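Local coordinates for protein muconate lactonizing enzyme (Corynebacterium glutamicum, PDB 3I4K) that is an enolase-superfamily protein of the muconate lactonizing enzyme type, joining an N-terminal capping domain to a modified TIM barrel that binds magnesium, at residues Asp251-Trp255 with Thr277-Gly281; Val254-Ala260 with Lys287-Ile291; Tyr50-Pro56 with Ser304-Gly310; Leu234-Arg238 with Ala262-Ala268. All coordinates share one frame; numbering follows the deposited sequence.

Contact 1 holds D251 of the magnesium site, whose other protein ligands are D200 and E226. Contact 2 shares V254 and W255 with contact 1, and their centres are about 8 Å apart. It continues from the loops into two neighbouring barrel helices. Contact 4 uses the far end of the first of these helices, its centre about 13 Å from that of contact 2, and meets contact 1 where V263 CG2 lies 3.4 Å from V254 CG2. Contact 3 brings the N-terminal domain to the barrel. T277 OG1 of contact 1 hydrogen-bonds to S304 OG and E306 OE2 there, and the side chain of P56 is about 7 Å from the magnesium ion. Contacts 3 and 4 lie about 28 Å apart, centre to centre.

Contact 1 (Asp251-Trp255 with Thr277-Gly281); sequences DESVW and TKHGG. With MG (magnesium ion), chain J.
K278 lays the start of its aliphatic chain across one face of the W255 indole, with CG 4.0 Å from the centroid of the five-membered ring, a CH-pi contact displaced toward the rim of the indole. The two side chains cross at about a right angle. Beyond CG the lysine runs on and bends at chi3 (57°), which carries NZ in among several oxygens. There K278 NZ makes a salt bridge of 2.8 Å with D251 OD1, met on the anti side of the carboxylate, and a hydrogen bond of 3.0 Å to D251 O. A weak bond to V254 O and another bond to A273 O, outside the two loops, also hold the ammonium. D251 O is itself gripped from both faces, by K278 NZ and, inside the beta turn, by V254 N. These loops follow adjacent parallel strands of the enolase-type barrel, 247-250 and 271-274, at the end where the magnesium sits. D251 OD1 faces K278, while OD2 binds the metal at 2.0 Å, with E226 and D200 as further protein ligands, and also accepts from K275. One residue past the lysine, H279 turns its ring edge to the first loop, and ND1 donates to W255 O at 2.6 Å with an N-H...O angle of 162°. The carbonyl oxygen lies close to the imidazole plane, whereas ND1 stands above the plane of the carbonyl.

Contact 2 (Val254-Ala260 with Lys287-Ile291); sequences VWTPAEA and KIAAI
The first turn of helix 257-266 comes up against the middle of helix 282-294, with the CA atoms of P257 and I288 only 5.1 Å apart. Both are outer helices of the TIM-type barrel, each following a neighbouring strand, and no hydrogen bond links the two segments: the contact is made by aliphatic surfaces. I288 reaches in with the tip of its longer branch. Its CG1 sits beside the backbone N (chi1 -60°), and a second bend at chi2 sets CD1 against the backbone where the helix begins, 3.4 Å from T256 C. The same methyl touches V254 CG1 and lies 4.1 Å from P257 CD, with the proline and the isoleucine crossing at about a right angle. One turn further on, I291 splits its two ends between two partners. CD1 packs 3.6 Å from P257 CB, and CG2 meets A260 CB at 4.0 Å. At the outer corner of the same proline ring, P257 CG rests 3.8 Å from K287 CB, while the extended lysine chain leads on to a salt bridge with E284 and another with E293 of the second subunit, which also packs on P257. The helix start carrying this proline is fixed by a capping box between T256 and E259. T256 OG1 accepts from E259 N, and the glutamate chain returns so that E259 OE1 takes two backbone donors, W255 N at 2.7 Å and T256 N at 3.1 Å.

Contact 3 (Tyr50-Pro56 with Ser304-Gly310); sequences YGEGVVP and SLEGPIG
E52 and I309 cross obliquely where the N-terminal domain meets the barrel, the glutamate pointing from strand 48-53 onto the first turn of helix 308-320. With its chain extended beyond CG, E52 holds its carboxylate against backbone N-H groups of the helix start. E52 OE1 takes the N-H of G307, the N-cap residue, at 2.8 Å through its syn lone pair. E52 OE2 is met quite differently: G310 N donates at 2.9 Å from almost directly above the carboxylate plane (85° out of it). Y340 also hydrogen-bonds to OE2, so the buried group is gripped at both oxygens, and the helix N-terminus would probably stabilise its negative charge. I309 crosses beside this acid, its CB 3.3 Å from E52 OE2, and sends CD1 on toward Y50 CB. Further along, V54 and E306 cross at about a right angle, V54 CG1 lying 3.9 Å from E306 CG. The E306 chain bends at chi2 (82°) and swings its carboxylate back over S304, whose N donates to OE2, an oxygen that also binds T277. At the far end, P56 CB packs 4.1 Å from L305 CD2, and P56 CG sits 3.8 Å from S304 O.

Contact 4 (Leu234-Arg238 with Ala262-Ala268); sequences LETLR and AVVKAQA
Two successive outer helices of the barrel, 234-244 and 257-266, pack here where L234 and L237 face A268 just past the end of the second helix. The short helical segments cross at -48° with their axes 10.0 Å apart. L234 does most of the apolar work and spreads over several partners. Its CB touches both A266 CB and A268 CB, CD1 approaches A262 CB at 3.8 Å, and CD2 meets V263 CG2 at 4.0 Å, the leucine and the valine crossing at about a right angle. A Schellman motif closes the helix: Q267 takes positive phi, and A268 N bonds back to V263 O. This turn sends the chain toward helix 234-244 and brings the carbonyl groups of Q267 and A268 up to its side. L237 CB lies close to A268 O, and a water bridges that oxygen to L237 O, weakly on the A268 side. R238 and Q267 run side by side in the same direction. With chi2 near 57°, the arginine chain bends so that R238 CD passes 3.1 Å from Q267 O, and Q267 OE1 lies over one face of the guanidinium, offset toward its rim, the two planar ends turned 69° apart. Another water, in the guanidinium plane, accepts from R238 NH1 at 3.0 Å and donates to Q267 O at 2.8 Å.

Contact 1 (Asp251-Trp255 with Thr277-Gly281)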
# COMPACT_ATOMS: atom_id res chain seq x y z
N ASP A 251 -12.79 -12.92 7.38
CA ASP A 251 -12.30 -12.23 8.56
C ASP A 251 -11.11 -13.01 9.12
O ASP A 251 -9.97 -12.65 8.86
CB ASP A 251 -13.41 -12.12 9.61
CG ASP A 251 -13.03 -11.21 10.78
OD1 ASP A 251 -11.86 -10.76 10.84
OD2 ASP A 251 -13.91 -10.96 11.63
N GLU A 252 -11.35 -14.10 9.85
CA GLU A 252 -10.22 -14.85 10.38
C GLU A 252 -9.35 -15.44 9.28
O GLU A 252 -8.18 -15.75 9.51
CB GLU A 252 -10.64 -15.97 11.36
CG GLU A 252 -12.12 -16.31 11.40
CD GLU A 252 -12.96 -15.32 12.18
OE1 GLU A 252 -13.19 -15.50 13.40
OE2 GLU A 252 -13.42 -14.35 11.56
N SER A 253 -9.89 -15.60 8.07
CA SER A 253 -9.10 -16.12 6.96
C SER A 253 -8.07 -15.10 6.47
O SER A 253 -7.10 -15.48 5.81
CB SER A 253 -9.99 -16.51 5.77
OG SER A 253 -10.75 -17.67 6.03
N VAL A 254 -8.28 -13.82 6.76
CA VAL A 254 -7.35 -12.80 6.27
C VAL A 254 -6.77 -11.86 7.33
O VAL A 254 -7.44 -10.94 7.78
CB VAL A 254 -8.00 -11.90 5.17
CG1 VAL A 254 -7.00 -10.82 4.71
CG2 VAL A 254 -8.44 -12.76 3.97
N TRP A 255 -5.51 -12.10 7.70
CA TRP A 255 -4.80 -11.26 8.66
C TRP A 255 -3.65 -10.56 7.91
O TRP A 255 -3.38 -9.37 8.12
CB TRP A 255 -4.13 -12.09 9.76
CG TRP A 255 -4.98 -12.82 10.74
CD1 TRP A 255 -6.09 -13.56 10.49
CD2 TRP A 255 -4.64 -13.05 12.12
NE1 TRP A 255 -6.46 -14.27 11.63
CE2 TRP A 255 -5.58 -13.96 12.64
CE3 TRP A 255 -3.62 -12.57 12.96
CZ2 TRP A 255 -5.53 -14.42 13.96
CZ3 TRP A 255 -3.57 -13.03 14.28
CH2 TRP A 255 -4.52 -13.94 14.76
N THR A 277 -5.95 -3.48 13.57
CA THR A 277 -5.38 -4.26 14.66
C THR A 277 -4.96 -5.66 14.22
O THR A 277 -3.81 -6.08 14.45
CB THR A 277 -6.38 -4.37 15.84
OG1 THR A 277 -7.69 -4.68 15.35
CG2 THR A 277 -6.44 -3.04 16.61
N LYS A 278 -5.87 -6.37 13.57
CA LYS A 278 -5.61 -7.73 13.10
C LYS A 278 -4.51 -7.81 12.04
O LYS A 278 -3.80 -8.80 11.96
CB LYS A 278 -6.89 -8.34 12.54
CG LYS A 278 -6.72 -9.71 11.87
CD LYS A 278 -8.02 -10.18 11.20
CE LYS A 278 -8.53 -9.17 10.17
NZ LYS A 278 -9.70 -9.68 9.39
N HIS A 279 -4.35 -6.75 11.23
CA HIS A 279 -3.34 -6.78 10.19
C HIS A 279 -1.96 -6.40 10.67
O HIS A 279 -0.99 -6.48 9.92
CB HIS A 279 -3.76 -5.88 9.03
CG HIS A 279 -5.05 -6.30 8.39
ND1 HIS A 279 -5.31 -7.60 8.05
CD2 HIS A 279 -6.14 -5.58 8.02
CE1 HIS A 279 -6.51 -7.68 7.50
NE2 HIS A 279 -7.03 -6.47 7.47
N GLY A 280 -1.87 -6.00 11.93
CA GLY A 280 -0.58 -5.64 12.48
C GLY A 280 -0.12 -4.22 12.18
O GLY A 280 1.07 -3.99 11.99
N GLY A 281 -1.06 -3.29 12.12
CA GLY A 281 -0.69 -1.91 11.88
C GLY A 281 -1.35 -1.20 10.71
O GLY A 281 -2.05 -1.81 9.89
MG MG J . -15.79 -11.27 12.31
O HOH W 1 -15.58 -13.29 11.79

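Contact 2 (Val254-Ala260 with Lys287-Ile291)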
# COMPACT_ATOMS: atom_id res chain seq x y z
N VAL A 254 -8.28 -13.82 6.76
CA VAL A 254 -7.35 -12.80 6.27
C VAL A 254 -6.77 -11.86 7.33
O VAL A 254 -7.44 -10.94 7.78
CB VAL A 254 -8.00 -11.90 5.17
CG1 VAL A 254 -7.00 -10.82 4.71
CG2 VAL A 254 -8.44 -12.76 3.97
N TRP A 255 -5.51 -12.10 7.70
CA TRP A 255 -4.80 -11.26 8.66
C TRP A 255 -3.65 -10.56 7.91
O TRP A 255 -3.38 -9.37 8.12
CB TRP A 255 -4.13 -12.09 9.76
CG TRP A 255 -4.98 -12.82 10.74
CD1 TRP A 255 -6.09 -13.56 10.49
CD2 TRP A 255 -4.64 -13.05 12.12
NE1 TRP A 255 -6.46 -14.27 11.63
CE2 TRP A 255 -5.58 -13.96 12.64
CE3 TRP A 255 -3.62 -12.57 12.96
CZ2 TRP A 255 -5.53 -14.42 13.96
CZ3 TRP A 255 -3.57 -13.03 14.28
CH2 TRP A 255 -4.52 -13.94 14.76
N THR A 256 -2.96 -11.32 7.07
CA THR A 256 -1.80 -10.82 6.32
C THR A 256 -2.01 -10.62 4.81
O THR A 256 -2.95 -11.16 4.23
CB THR A 256 -0.63 -11.80 6.49
OG1 THR A 256 -0.86 -12.95 5.67
CG2 THR A 256 -0.51 -12.27 7.95
N PRO A 257 -1.13 -9.83 4.17
CA PRO A 257 -1.20 -9.56 2.73
C PRO A 257 -1.20 -10.88 1.96
O PRO A 257 -1.97 -11.06 1.01
CB PRO A 257 0.08 -8.75 2.47
CG PRO A 257 0.22 -7.94 3.75
CD PRO A 257 -0.11 -8.98 4.83
N ALA A 258 -0.34 -11.80 2.37
CA ALA A 258 -0.26 -13.12 1.74
C ALA A 258 -1.61 -13.84 1.83
O ALA A 258 -2.05 -14.50 0.87
CB ALA A 258 0.85 -13.97 2.41
N GLU A 259 -2.28 -13.72 2.97
CA GLU A 259 -3.57 -14.37 3.12
C GLU A 259 -4.63 -13.63 2.29
O GLU A 259 -5.59 -14.24 1.84
CB GLU A 259 -3.97 -14.43 4.61
CG GLU A 259 -2.96 -15.21 5.46
CD GLU A 259 -3.36 -15.29 6.92
OE1 GLU A 259 -3.88 -14.29 7.47
OE2 GLU A 259 -3.15 -16.36 7.52
N ALA A 260 -4.47 -12.33 2.09
CA ALA A 260 -5.44 -11.61 1.26
C ALA A 260 -5.29 -12.09 -0.20
O ALA A 260 -6.27 -12.22 -0.94
CB ALA A 260 -5.20 -10.11 1.34
N LYS A 287 -1.55 -2.47 2.78
CA LYS A 287 -1.22 -3.57 1.88
C LYS A 287 -2.44 -4.45 1.64
O LYS A 287 -2.70 -4.86 0.50
CB LYS A 287 -0.07 -4.40 2.46
CG LYS A 287 1.19 -3.57 2.73
CD LYS A 287 2.32 -4.46 3.21
CE LYS A 287 3.53 -3.64 3.64
NZ LYS A 287 4.58 -4.54 4.19
N ILE A 288 -3.20 -4.73 2.69
CA ILE A 288 -4.40 -5.55 2.54
C ILE A 288 -5.32 -4.87 1.53
O ILE A 288 -5.83 -5.51 0.61
CB ILE A 288 -5.20 -5.69 3.88
CG1 ILE A 288 -4.34 -6.34 4.97
CG2 ILE A 288 -6.46 -6.51 3.63
CD1 ILE A 288 -4.04 -7.84 4.79
N ALA A 289 -5.52 -3.57 1.70
CA ALA A 289 -6.39 -2.82 0.81
C ALA A 289 -5.93 -2.84 -0.65
O ALA A 289 -6.75 -2.99 -1.56
CB ALA A 289 -6.50 -1.37 1.30
N ALA A 290 -4.62 -2.69 -0.85
CA ALA A 290 -4.05 -2.69 -2.20
C ALA A 290 -4.34 -4.00 -2.92
O ALA A 290 -4.76 -3.99 -4.08
CB ALA A 290 -2.54 -2.49 -2.12
N ILE A 291 -4.11 -5.11 -2.23
CA ILE A 291 -4.34 -6.43 -2.81
C ILE A 291 -5.83 -6.65 -3.07
O ILE A 291 -6.22 -7.02 -4.17
CB ILE A 291 -3.76 -7.51 -1.88
CG1 ILE A 291 -2.24 -7.37 -1.85
CG2 ILE A 291 -4.18 -8.90 -2.36
CD1 ILE A 291 -1.58 -8.07 -0.67

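Contact 3 (Tyr50-Pro56 with Ser304-Gly310)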
# COMPACT_ATOMS: atom_id res chain seq x y z
N TYR A 50 -0.42 6.90 21.27
CA TYR A 50 -1.12 5.73 21.79
C TYR A 50 -1.63 4.74 20.75
O TYR A 50 -2.07 5.13 19.66
CB TYR A 50 -2.30 6.19 22.65
CG TYR A 50 -1.88 6.95 23.89
CD1 TYR A 50 -1.31 6.29 24.98
CD2 TYR A 50 -2.01 8.34 23.95
CE1 TYR A 50 -0.89 6.99 26.10
CE2 TYR A 50 -1.59 9.05 25.07
CZ TYR A 50 -1.03 8.36 26.14
OH TYR A 50 -0.62 9.06 27.26
N GLY A 51 -1.57 3.46 21.11
CA GLY A 51 -2.03 2.39 20.23
C GLY A 51 -2.65 1.30 21.07
O GLY A 51 -2.31 1.16 22.25
N GLU A 52 -3.55 0.51 20.48
CA GLU A 52 -4.23 -0.57 21.21
C GLU A 52 -3.88 -2.00 20.81
O GLU A 52 -3.88 -2.35 19.63
CB GLU A 52 -5.75 -0.40 21.10
CG GLU A 52 -6.34 0.70 21.99
CD GLU A 52 -7.85 0.73 21.93
OE1 GLU A 52 -8.46 -0.29 21.53
OE2 GLU A 52 -8.45 1.76 22.30
N GLY A 53 -3.60 -2.83 21.82
CA GLY A 53 -3.34 -4.24 21.59
C GLY A 53 -4.67 -4.85 22.02
O GLY A 53 -4.90 -5.05 23.21
N VAL A 54 -5.54 -5.14 21.06
CA VAL A 54 -6.87 -5.64 21.39
C VAL A 54 -7.48 -6.65 20.41
O VAL A 54 -7.37 -6.49 19.20
CB VAL A 54 -7.83 -4.43 21.52
CG1 VAL A 54 -7.80 -3.61 20.23
CG2 VAL A 54 -9.24 -4.89 21.83
N VAL A 55 -8.13 -7.68 20.97
CA VAL A 55 -8.81 -8.72 20.20
C VAL A 55 -10.26 -8.76 20.70
O VAL A 55 -10.56 -8.25 21.77
CB VAL A 55 -8.19 -10.11 20.41
CG1 VAL A 55 -6.80 -10.16 19.80
CG2 VAL A 55 -8.14 -10.45 21.90
N PRO A 56 -11.17 -9.37 19.92
CA PRO A 56 -12.58 -9.45 20.30
C PRO A 56 -12.87 -10.30 21.53
O PRO A 56 -13.28 -11.46 21.39
CB PRO A 56 -13.25 -10.04 19.05
CG PRO A 56 -12.29 -9.71 17.95
CD PRO A 56 -10.96 -9.95 18.58
N SER A 304 -12.24 -5.01 15.81
CA SER A 304 -11.86 -6.09 16.70
C SER A 304 -12.41 -5.64 18.05
O SER A 304 -11.94 -6.08 19.11
CB SER A 304 -10.34 -6.20 16.78
OG SER A 304 -9.81 -6.71 15.57
N LEU A 305 -13.43 -4.77 17.99
CA LEU A 305 -14.05 -4.19 19.17
C LEU A 305 -13.02 -3.34 19.89
O LEU A 305 -12.78 -3.50 21.10
CB LEU A 305 -14.60 -5.27 20.11
CG LEU A 305 -16.07 -5.69 19.94
CD1 LEU A 305 -16.69 -5.11 18.67
CD2 LEU A 305 -16.12 -7.21 19.94
N GLU A 306 -12.38 -2.45 19.13
CA GLU A 306 -11.37 -1.56 19.68
C GLU A 306 -12.01 -0.53 20.59
O GLU A 306 -13.20 -0.22 20.46
CB GLU A 306 -10.63 -0.78 18.57
CG GLU A 306 -9.81 -1.62 17.60
CD GLU A 306 -10.64 -2.25 16.50
OE1 GLU A 306 -11.86 -1.98 16.43
OE2 GLU A 306 -10.06 -3.01 15.69
N GLY A 307 -11.21 0.01 21.51
CA GLY A 307 -11.70 1.05 22.39
C GLY A 307 -11.65 2.33 21.57
O GLY A 307 -11.54 2.27 20.35
N PRO A 308 -11.74 3.51 22.21
CA PRO A 308 -11.70 4.78 21.48
C PRO A 308 -10.41 5.01 20.68
O PRO A 308 -10.46 5.49 19.56
CB PRO A 308 -11.91 5.82 22.57
CG PRO A 308 -11.31 5.15 23.79
CD PRO A 308 -11.86 3.75 23.66
N ILE A 309 -9.27 4.65 21.27
CA ILE A 309 -8.00 4.83 20.59
C ILE A 309 -7.91 3.95 19.34
O ILE A 309 -7.62 4.43 18.25
CB ILE A 309 -6.81 4.50 21.54
CG1 ILE A 309 -6.60 5.65 22.53
CG2 ILE A 309 -5.55 4.26 20.75
CD1 ILE A 309 -6.25 6.98 21.87
N GLY A 310 -8.18 2.66 19.51
CA GLY A 310 -8.10 1.74 18.39
C GLY A 310 -9.08 2.08 17.29
O GLY A 310 -8.74 1.98 16.10

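Contact 4 (Leu234-Arg238 with Ala262-Ala268)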
# COMPACT_ATOMS: atom_id res chain seq x y z
N LEU A 234 -10.52 -22.00 2.49
CA LEU A 234 -10.97 -21.01 1.52
C LEU A 234 -11.93 -21.63 0.49
O LEU A 234 -12.87 -20.98 0.04
CB LEU A 234 -9.77 -20.37 0.80
CG LEU A 234 -8.70 -19.76 1.72
CD1 LEU A 234 -7.67 -19.03 0.87
CD2 LEU A 234 -9.35 -18.80 2.73
N GLU A 235 -11.70 -22.90 0.15
CA GLU A 235 -12.54 -23.56 -0.85
C GLU A 235 -14.00 -23.63 -0.39
O GLU A 235 -14.93 -23.54 -1.19
CB GLU A 235 -12.00 -24.97 -1.15
CG GLU A 235 -10.81 -24.98 -2.11
CD GLU A 235 -10.21 -26.37 -2.31
OE1 GLU A 235 -10.97 -27.35 -2.40
OE2 GLU A 235 -8.97 -26.49 -2.38
N THR A 236 -14.20 -23.77 0.91
CA THR A 236 -15.55 -23.81 1.45
C THR A 236 -16.26 -22.46 1.37
O THR A 236 -17.46 -22.40 1.11
CB THR A 236 -15.53 -24.34 2.89
OG1 THR A 236 -15.32 -25.76 2.86
CG2 THR A 236 -16.81 -24.03 3.62
N LEU A 237 -15.53 -21.37 1.59
CA LEU A 237 -16.14 -20.04 1.51
C LEU A 237 -16.64 -19.83 0.08
O LEU A 237 -17.73 -19.27 -0.14
CB LEU A 237 -15.14 -18.95 1.86
CG LEU A 237 -14.45 -19.02 3.23
CD1 LEU A 237 -13.54 -17.83 3.39
CD2 LEU A 237 -15.49 -19.06 4.35
N ARG A 238 -15.84 -20.28 -0.88
CA ARG A 238 -16.20 -20.17 -2.30
C ARG A 238 -17.42 -21.04 -2.59
O ARG A 238 -18.34 -20.63 -3.31
CB ARG A 238 -15.03 -20.64 -3.18
CG ARG A 238 -15.37 -20.83 -4.65
CD ARG A 238 -15.92 -19.56 -5.26
NE ARG A 238 -16.19 -19.70 -6.69
CZ ARG A 238 -16.94 -18.84 -7.39
NH1 ARG A 238 -17.50 -17.80 -6.79
NH2 ARG A 238 -17.13 -19.04 -8.69
N ALA A 262 -4.25 -15.02 -1.08
CA ALA A 262 -4.76 -16.39 -1.14
C ALA A 262 -6.27 -16.39 -1.37
O ALA A 262 -6.79 -17.21 -2.14
CB ALA A 262 -4.42 -17.14 0.15
N VAL A 263 -6.98 -15.48 -0.72
CA VAL A 263 -8.42 -15.36 -0.89
C VAL A 263 -8.72 -14.89 -2.32
O VAL A 263 -9.66 -15.37 -2.95
CB VAL A 263 -9.01 -14.36 0.16
CG1 VAL A 263 -10.39 -13.92 -0.24
CG2 VAL A 263 -9.06 -15.04 1.53
N VAL A 264 -7.92 -13.96 -2.83
CA VAL A 264 -8.13 -13.47 -4.20
C VAL A 264 -7.98 -14.62 -5.19
O VAL A 264 -8.81 -14.80 -6.08
CB VAL A 264 -7.12 -12.35 -4.55
CG1 VAL A 264 -7.09 -12.11 -6.08
CG2 VAL A 264 -7.49 -11.07 -3.84
N LYS A 265 -6.91 -15.39 -5.05
CA LYS A 265 -6.67 -16.51 -5.94
C LYS A 265 -7.73 -17.61 -5.82
O LYS A 265 -8.01 -18.31 -6.78
CB LYS A 265 -5.31 -17.14 -5.68
CG LYS A 265 -4.11 -16.29 -6.06
CD LYS A 265 -2.85 -17.10 -5.77
CE LYS A 265 -1.59 -16.27 -5.84
NZ LYS A 265 -0.43 -17.07 -5.34
N ALA A 266 -8.31 -17.78 -4.63
CA ALA A 266 -9.31 -18.82 -4.45
C ALA A 266 -10.74 -18.33 -4.72
O ALA A 266 -11.69 -19.12 -4.65
CB ALA A 266 -9.22 -19.39 -3.05
N GLN A 267 -10.88 -17.04 -5.01
CA GLN A 267 -12.17 -16.40 -5.26
C GLN A 267 -13.06 -16.78 -4.10
O GLN A 267 -14.22 -17.12 -4.28
CB GLN A 267 -12.78 -16.88 -6.57
CG GLN A 267 -11.87 -16.70 -7.78
CD GLN A 267 -12.58 -16.97 -9.10
OE1 GLN A 267 -13.34 -17.93 -9.22
NE2 GLN A 267 -12.31 -16.14 -10.10
N ALA A 268 -12.49 -16.70 -2.91
CA ALA A 268 -13.16 -17.11 -1.68
C ALA A 268 -14.10 -16.10 -1.01
O ALA A 268 -14.88 -16.49 -0.12
CB ALA A 268 -12.09 -17.57 -0.66
O HOH W 2 -17.24 -16.82 -1.38
O HOH W 3 -16.97 -16.67 -4.01